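Local coordinates for berberine bridge enzyme-like protein (Arabidopsis thaliana, PDB 5D79) that is a secreted FAD-dependent oxidoreductase of the berberine bridge enzyme-like family, involved in adaptation to salt stress, at residues E383-R386 / R387-P391; W450-S453 / V454-M458. All blocks are in the same frame, centred on the assembly; numbering follows the deposited sequence.

Contacts 1 and 2 are local contacts between residues three or four apart on two neighbouring helices, 378-388 and 441-458, with their centres 11 Å apart. Contact 1 comes first along the chain, and strands 396-402 and 425-434 lie between the two helices in sequence. Both helices rest on the seven-stranded antiparallel sheet, contact 1 against strands 298-306 and 396-402, contact 2 against 425-434 and 363-372. Arg387 ties them together: its NH2 lies 2.8 Å from Ser453 OG and its backbone O lies 2.9 Å from Trp450 NE1, both probable hydrogen bonds. Glu383 CG also packs on Phe457 CZ. The helix pair is thus joined directly as well as through the sheet, away from the annotated sites.

Contact 1 (E383-R386 / R387-P391); sequences EIWR and RLEAP
Glu383 and Arg387, one turn apart near the C-terminal end of helix 378-388, form with Arg386 a salt-bridge network on the polar side of the helix. The Glu383 carboxylate receives three hydrogen bonds. Arg386 grips it side-on, NE giving a nearly straight bond (168°) to Glu383 OE1 at 2.8 Å while its NH2 reaches OE2. Arg387 NE comes to the same OE2 from the anti side at 2.6 Å, its guanidinium plane turned 78° from the carboxylate. The bend of the Arg386 chain at chi3 (76°) swings its guanidinium back over the turn to meet the acid, whereas Arg387 runs extended from CG to NE. The shared carboxylate probably offsets the closeness of the two positive groups, since Arg386 NH2 and Arg387 NE are 4.1 Å apart. With alanine in place of Glu383 the carboxylate is gone, and the two arginines would probably lose their common mate, leaving the Arg386 guanidinium freer to turn.

The other side of the turn is closely packed. Ile384, Trp385 and Leu388 are buried, Leu388 CD1 lying 3.7 Å from Ile384 O, and their side chains fit against strands 298-306 and 396-402, with Trp385 also touching helix 263-276. By contrast, Arg386 and Glu389 are exposed. Toward the end of the helix the backbone bonding loosens: Leu388 N makes only weak bonds to Ile384 O and Trp385 O, and Glu389 N bonds to Arg386 O, three residues back, at 3.1 Å. Glu389 links the solvent side to the buried one, for its extended chain carries OE2 to the edge of the Trp385 indole, near the ring plane and 3.6 Å from CD1.

Contact 2 (W450-S453 / V454-M458); sequences WVDS and VYEFM
Helix 441-458 carries this contact near its C-terminal end, where Val454 follows Trp450 by one turn and sends CG1 obliquely toward the indole, 4.3 Å from Trp450 CZ3. With chi1 at 60°, Val454 CG1 stands between its own backbone N and carbonyl carbon, which turns the methyl back along the helix. It lies 3.4 Å from Val451 O, close also to Trp450 O, so this branch sits closer to the peptide oxygens of the preceding turn than to the ring. Val454 N in turn donates to Trp450 O at 3.3 Å. The polar ends of Trp450 and Ser453 are both hydrogen-bonded to Arg387, so this flank of the helix is held to helix 378-388.

The helix packs against the seven-stranded antiparallel sheet that, as in berberine bridge enzyme relatives, forms the second domain beside the FAD-binding one. Val451 and Val454 face strand 425-434, and Val451 and Tyr455 reach strand 363-372. The Tyr455 ring leads away from the turn and makes cation-pi contacts with Arg467 and Lys368.

On the more exposed flank, Asp452 and Glu456 are also one turn apart. Glu456 CG lies 3.1 Å from Asp452 O and 3.8 Å from Asp452 OD2, and a bend at chi2 (-54°) brings Glu456 OE2 to the edge of the Tyr455 ring, in its plane. The two carboxylates, their planes only 20° apart, bring Asp452 OD1 and Glu456 OE2 to 4.4 Å, a like-charge approach that may raise the proton affinity of one of them. Glu456 N donates to Asp452 O, and on the neighbouring side Phe457 N to Ser453 O, each at 3.0 Å.

Contact 1 (E383-R386 / R387-P391)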
ATOM      1  N   GLU A 383      -4.056  22.715 -14.914  1.00 18.11           N
ATOM      2  CA  GLU A 383      -5.284  22.701 -14.133  1.00 22.48           C
ATOM      3  C   GLU A 383      -5.108  21.997 -12.801  1.00 24.82           C
ATOM      4  O   GLU A 383      -5.625  22.454 -11.781  1.00 21.90           O
ATOM      5  CB  GLU A 383      -6.419  22.039 -14.914  1.00 21.39           C
ATOM      6  CG  GLU A 383      -7.682  21.756 -14.091  1.00 19.75           C
ATOM      7  CD  GLU A 383      -8.388  23.000 -13.589  1.00 18.22           C
ATOM      8  OE1 GLU A 383      -8.055  24.127 -14.006  1.00 18.94           O
ATOM      9  OE2 GLU A 383      -9.304  22.842 -12.767  1.00 23.00           O
ATOM     10  N   ILE A 384      -4.390  20.881 -12.798  1.00 26.19           N
ATOM     11  CA  ILE A 384      -4.234  20.145 -11.553  1.00 24.25           C
ATOM     12  C   ILE A 384      -3.272  20.912 -10.640  1.00 22.54           C
ATOM     13  O   ILE A 384      -3.385  20.839  -9.418  1.00 19.90           O
ATOM     14  CB  ILE A 384      -3.774  18.676 -11.787  1.00 24.02           C
ATOM     15  CG1 ILE A 384      -2.400  18.602 -12.446  1.00 22.43           C
ATOM     16  CG2 ILE A 384      -4.806  17.920 -12.636  1.00 21.78           C
ATOM     17  CD1 ILE A 384      -1.891  17.182 -12.555  1.00 18.57           C
ATOM     18  N   TRP A 385      -2.364  21.681 -11.239  1.00 22.22           N
ATOM     19  CA  TRP A 385      -1.554  22.645 -10.491  1.00 20.38           C
ATOM     20  C   TRP A 385      -2.460  23.702  -9.848  1.00 21.37           C
ATOM     21  O   TRP A 385      -2.320  24.033  -8.665  1.00 20.01           O
ATOM     22  CB  TRP A 385      -0.519  23.316 -11.407  1.00 18.69           C
ATOM     23  CG  TRP A 385       0.361  24.319 -10.713  1.00 19.01           C
ATOM     24  CD1 TRP A 385      -0.013  25.526 -10.185  1.00 18.50           C
ATOM     25  CD2 TRP A 385       1.767  24.208 -10.493  1.00 20.16           C
ATOM     26  NE1 TRP A 385       1.076  26.163  -9.640  1.00 17.66           N
ATOM     27  CE2 TRP A 385       2.180  25.375  -9.817  1.00 19.55           C
ATOM     28  CE3 TRP A 385       2.720  23.234 -10.801  1.00 19.89           C
ATOM     29  CZ2 TRP A 385       3.501  25.593  -9.449  1.00 24.60           C
ATOM     30  CZ3 TRP A 385       4.029  23.456 -10.443  1.00 21.29           C
ATOM     31  CH2 TRP A 385       4.409  24.623  -9.774  1.00 24.96           C
ATOM     32  N   ARG A 386      -3.385  24.228 -10.646  1.00 22.47           N
ATOM     33  CA  ARG A 386      -4.317  25.241 -10.177  1.00 21.16           C
ATOM     34  C   ARG A 386      -5.138  24.747  -8.984  1.00 21.94           C
ATOM     35  O   ARG A 386      -5.365  25.483  -8.037  1.00 22.82           O
ATOM     36  CB  ARG A 386      -5.251  25.673 -11.308  1.00 18.47           C
ATOM     37  CG  ARG A 386      -6.212  26.764 -10.905  1.00 20.27           C
ATOM     38  CD  ARG A 386      -7.301  26.944 -11.932  1.00 24.44           C
ATOM     39  NE  ARG A 386      -8.303  25.888 -11.851  1.00 28.59           N
ATOM     40  CZ  ARG A 386      -9.234  25.818 -10.904  1.00 29.19           C
ATOM     41  NH1 ARG A 386      -9.282  26.732  -9.948  1.00 29.86           N
ATOM     42  NH2 ARG A 386     -10.111  24.826 -10.906  1.00 29.61           N
ATOM     43  N   ARG A 387      -5.578  23.499  -9.022  1.00 21.11           N
ATOM     44  CA  ARG A 387      -6.449  23.009  -7.967  1.00 24.21           C
ATOM     45  C   ARG A 387      -5.711  22.869  -6.623  1.00 21.40           C
ATOM     46  O   ARG A 387      -6.323  22.923  -5.563  1.00 18.64           O
ATOM     47  CB  ARG A 387      -7.097  21.688  -8.402  1.00 25.00           C
ATOM     48  CG  ARG A 387      -8.281  21.883  -9.378  1.00 26.36           C
ATOM     49  CD  ARG A 387      -8.526  20.642 -10.217  1.00 27.70           C
ATOM     50  NE  ARG A 387      -9.636  20.781 -11.158  1.00 23.26           N
ATOM     51  CZ  ARG A 387     -10.865  20.354 -10.909  1.00 24.36           C
ATOM     52  NH1 ARG A 387     -11.824  20.509 -11.808  1.00 26.58           N
ATOM     53  NH2 ARG A 387     -11.135  19.775  -9.751  1.00 25.33           N
ATOM     54  N   LEU A 388      -4.392  22.730  -6.664  1.00 18.64           N
ATOM     55  CA  LEU A 388      -3.612  22.632  -5.435  1.00 18.05           C
ATOM     56  C   LEU A 388      -3.468  23.981  -4.724  1.00 18.08           C
ATOM     57  O   LEU A 388      -3.109  24.039  -3.548  1.00 18.38           O
ATOM     58  CB  LEU A 388      -2.233  22.041  -5.732  1.00 19.14           C
ATOM     59  CG  LEU A 388      -2.185  20.516  -5.848  1.00 21.45           C
ATOM     60  CD1 LEU A 388      -0.986  20.098  -6.653  1.00 19.83           C
ATOM     61  CD2 LEU A 388      -2.137  19.881  -4.475  1.00 20.41           C
ATOM     62  N   GLU A 389      -3.761  25.066  -5.432  1.00 18.98           N
ATOM     63  CA  GLU A 389      -3.785  26.386  -4.816  1.00 20.48           C
ATOM     64  C   GLU A 389      -5.009  26.569  -3.909  1.00 22.29           C
ATOM     65  O   GLU A 389      -5.107  27.563  -3.185  1.00 21.65           O
ATOM     66  CB  GLU A 389      -3.763  27.470  -5.889  1.00 23.07           C
ATOM     67  CG  GLU A 389      -2.725  27.239  -6.973  1.00 28.94           C
ATOM     68  CD  GLU A 389      -2.714  28.342  -8.025  1.00 36.97           C
ATOM     69  OE1 GLU A 389      -3.672  29.145  -8.065  1.00 41.19           O
ATOM     70  OE2 GLU A 389      -1.745  28.411  -8.811  1.00 38.85           O
ATOM     71  N   ALA A 390      -5.940  25.616  -3.964  1.00 24.26           N
ATOM     72  CA  ALA A 390      -7.159  25.646  -3.147  1.00 23.20           C
ATOM     73  C   ALA A 390      -6.824  25.620  -1.662  1.00 26.31           C
ATOM     74  O   ALA A 390      -5.866  24.964  -1.260  1.00 25.65           O
ATOM     75  CB  ALA A 390      -8.070  24.476  -3.503  1.00 23.01           C
ATOM     76  N   PRO A 391      -7.612  26.338  -0.840  1.00 29.49           N
ATOM     77  CA  PRO A 391      -7.308  26.428   0.588  1.00 27.25           C
ATOM     78  C   PRO A 391      -7.305  25.056   1.234  1.00 24.46           C
ATOM     79  O   PRO A 391      -6.424  24.765   2.043  1.00 24.14           O
ATOM     80  CB  PRO A 391      -8.449  27.291   1.145  1.00 28.74           C
ATOM     81  CG  PRO A 391      -9.038  27.987  -0.034  1.00 30.82           C
ATOM     82  CD  PRO A 391      -8.858  27.052  -1.184  1.00 31.41           C
TER

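Contact 2 (W450-S453 / V454-M458)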
ATOM      1  N   TRP A 450     -12.732  17.852  -2.713  1.00 22.65           N
ATOM      2  CA  TRP A 450     -11.526  18.268  -3.424  1.00 18.62           C
ATOM      3  C   TRP A 450     -10.917  17.095  -4.189  1.00 18.73           C
ATOM      4  O   TRP A 450     -10.614  17.203  -5.384  1.00 16.14           O
ATOM      5  CB  TRP A 450     -10.480  18.865  -2.460  1.00 16.20           C
ATOM      6  CG  TRP A 450      -9.298  19.412  -3.217  1.00 17.97           C
ATOM      7  CD1 TRP A 450      -9.171  20.670  -3.737  1.00 17.54           C
ATOM      8  CD2 TRP A 450      -8.103  18.699  -3.599  1.00 18.75           C
ATOM      9  NE1 TRP A 450      -7.969  20.791  -4.398  1.00 21.44           N
ATOM     10  CE2 TRP A 450      -7.296  19.594  -4.331  1.00 21.75           C
ATOM     11  CE3 TRP A 450      -7.637  17.394  -3.387  1.00 17.56           C
ATOM     12  CZ2 TRP A 450      -6.043  19.226  -4.850  1.00 18.32           C
ATOM     13  CZ3 TRP A 450      -6.393  17.034  -3.907  1.00 15.72           C
ATOM     14  CH2 TRP A 450      -5.614  17.947  -4.627  1.00 14.20           C
ATOM     15  N   VAL A 451     -10.748  15.974  -3.494  1.00 16.19           N
ATOM     16  CA  VAL A 451     -10.140  14.781  -4.073  1.00 17.33           C
ATOM     17  C   VAL A 451     -11.041  14.192  -5.168  1.00 17.68           C
ATOM     18  O   VAL A 451     -10.559  13.731  -6.208  1.00 18.74           O
ATOM     19  CB  VAL A 451      -9.850  13.716  -2.979  1.00 15.40           C
ATOM     20  CG1 VAL A 451      -9.299  12.440  -3.588  1.00 18.50           C
ATOM     21  CG2 VAL A 451      -8.871  14.257  -1.958  1.00 14.81           C
ATOM     22  N   ASP A 452     -12.351  14.226  -4.946  1.00 18.83           N
ATOM     23  CA  ASP A 452     -13.305  13.720  -5.939  1.00 22.73           C
ATOM     24  C   ASP A 452     -13.274  14.560  -7.227  1.00 20.69           C
ATOM     25  O   ASP A 452     -13.389  14.029  -8.336  1.00 19.01           O
ATOM     26  CB  ASP A 452     -14.731  13.694  -5.346  1.00 26.68           C
ATOM     27  CG  ASP A 452     -15.742  12.970  -6.247  1.00 36.12           C
ATOM     28  OD1 ASP A 452     -15.783  11.716  -6.219  1.00 40.22           O
ATOM     29  OD2 ASP A 452     -16.504  13.653  -6.973  1.00 35.98           O
ATOM     30  N   SER A 453     -13.089  15.869  -7.065  1.00 21.62           N
ATOM     31  CA  SER A 453     -13.215  16.813  -8.172  1.00 21.06           C
ATOM     32  C   SER A 453     -12.035  16.752  -9.143  1.00 19.20           C
ATOM     33  O   SER A 453     -12.226  16.828 -10.359  1.00 22.35           O
ATOM     34  CB  SER A 453     -13.378  18.236  -7.630  1.00 21.09           C
ATOM     35  OG  SER A 453     -13.649  19.152  -8.674  1.00 24.60           O
ATOM     36  N   VAL A 454     -10.823  16.610  -8.613  1.00 18.35           N
ATOM     37  CA  VAL A 454      -9.633  16.522  -9.458  1.00 17.46           C
ATOM     38  C   VAL A 454      -9.635  15.181 -10.198  1.00 16.66           C
ATOM     39  O   VAL A 454      -9.249  15.105 -11.363  1.00 19.49           O
ATOM     40  CB  VAL A 454      -8.295  16.716  -8.634  1.00 17.67           C
ATOM     41  CG1 VAL A 454      -8.123  15.665  -7.545  1.00 14.36           C
ATOM     42  CG2 VAL A 454      -7.080  16.728  -9.551  1.00 14.34           C
ATOM     43  N   TYR A 455     -10.102  14.138  -9.523  1.00 16.07           N
ATOM     44  CA  TYR A 455     -10.216  12.811 -10.115  1.00 17.31           C
ATOM     45  C   TYR A 455     -11.192  12.826 -11.283  1.00 19.93           C
ATOM     46  O   TYR A 455     -10.896  12.312 -12.373  1.00 16.41           O
ATOM     47  CB  TYR A 455     -10.664  11.815  -9.052  1.00 17.94           C
ATOM     48  CG  TYR A 455     -10.882  10.378  -9.500  1.00 17.18           C
ATOM     49  CD1 TYR A 455     -12.126   9.948  -9.969  1.00 17.26           C
ATOM     50  CD2 TYR A 455      -9.869   9.433  -9.382  1.00 17.51           C
ATOM     51  CE1 TYR A 455     -12.339   8.627 -10.342  1.00 16.03           C
ATOM     52  CE2 TYR A 455     -10.079   8.107  -9.752  1.00 18.14           C
ATOM     53  CZ  TYR A 455     -11.313   7.715 -10.226  1.00 15.63           C
ATOM     54  OH  TYR A 455     -11.512   6.409 -10.584  1.00 14.70           O
ATOM     55  N   GLU A 456     -12.360  13.420 -11.054  1.00 22.03           N
ATOM     56  CA  GLU A 456     -13.334  13.582 -12.126  1.00 23.80           C
ATOM     57  C   GLU A 456     -12.711  14.369 -13.290  1.00 21.73           C
ATOM     58  O   GLU A 456     -12.899  14.016 -14.455  1.00 19.12           O
ATOM     59  CB  GLU A 456     -14.606  14.278 -11.623  1.00 22.70           C
ATOM     60  CG  GLU A 456     -15.434  13.451 -10.651  1.00 24.17           C
ATOM     61  CD  GLU A 456     -15.790  12.082 -11.189  1.00 26.62           C
ATOM     62  OE1 GLU A 456     -16.371  12.012 -12.288  1.00 29.45           O
ATOM     63  OE2 GLU A 456     -15.484  11.071 -10.519  1.00 28.27           O
ATOM     64  N   PHE A 457     -11.952  15.411 -12.968  1.00 17.95           N
ATOM     65  CA  PHE A 457     -11.344  16.207 -14.007  1.00 18.42           C
ATOM     66  C   PHE A 457     -10.413  15.358 -14.863  1.00 21.17           C
ATOM     67  O   PHE A 457     -10.344  15.541 -16.079  1.00 24.22           O
ATOM     68  CB  PHE A 457     -10.563  17.397 -13.448  1.00 18.12           C
ATOM     69  CG  PHE A 457      -9.698  18.055 -14.486  1.00 21.93           C
ATOM     70  CD1 PHE A 457     -10.272  18.818 -15.498  1.00 22.43           C
ATOM     71  CD2 PHE A 457      -8.328  17.853 -14.500  1.00 20.26           C
ATOM     72  CE1 PHE A 457      -9.495  19.397 -16.487  1.00 21.69           C
ATOM     73  CE2 PHE A 457      -7.546  18.429 -15.492  1.00 21.61           C
ATOM     74  CZ  PHE A 457      -8.133  19.202 -16.488  1.00 19.33           C
ATOM     75  N   MET A 458      -9.710  14.426 -14.229  1.00 21.34           N
ATOM     76  CA  MET A 458      -8.663  13.658 -14.909  1.00 18.73           C
ATOM     77  C   MET A 458      -9.195  12.533 -15.799  1.00 17.96           C
ATOM     78  O   MET A 458      -8.420  11.911 -16.517  1.00 18.83           O
ATOM     79  CB  MET A 458      -7.692  13.071 -13.879  1.00 12.48           C
ATOM     80  CG  MET A 458      -6.767  14.086 -13.250  1.00 12.40           C
ATOM     81  SD  MET A 458      -5.546  14.698 -14.426  1.00 18.53           S
ATOM     82  CE  MET A 458      -4.602  13.211 -14.731  1.00 11.81           C
TER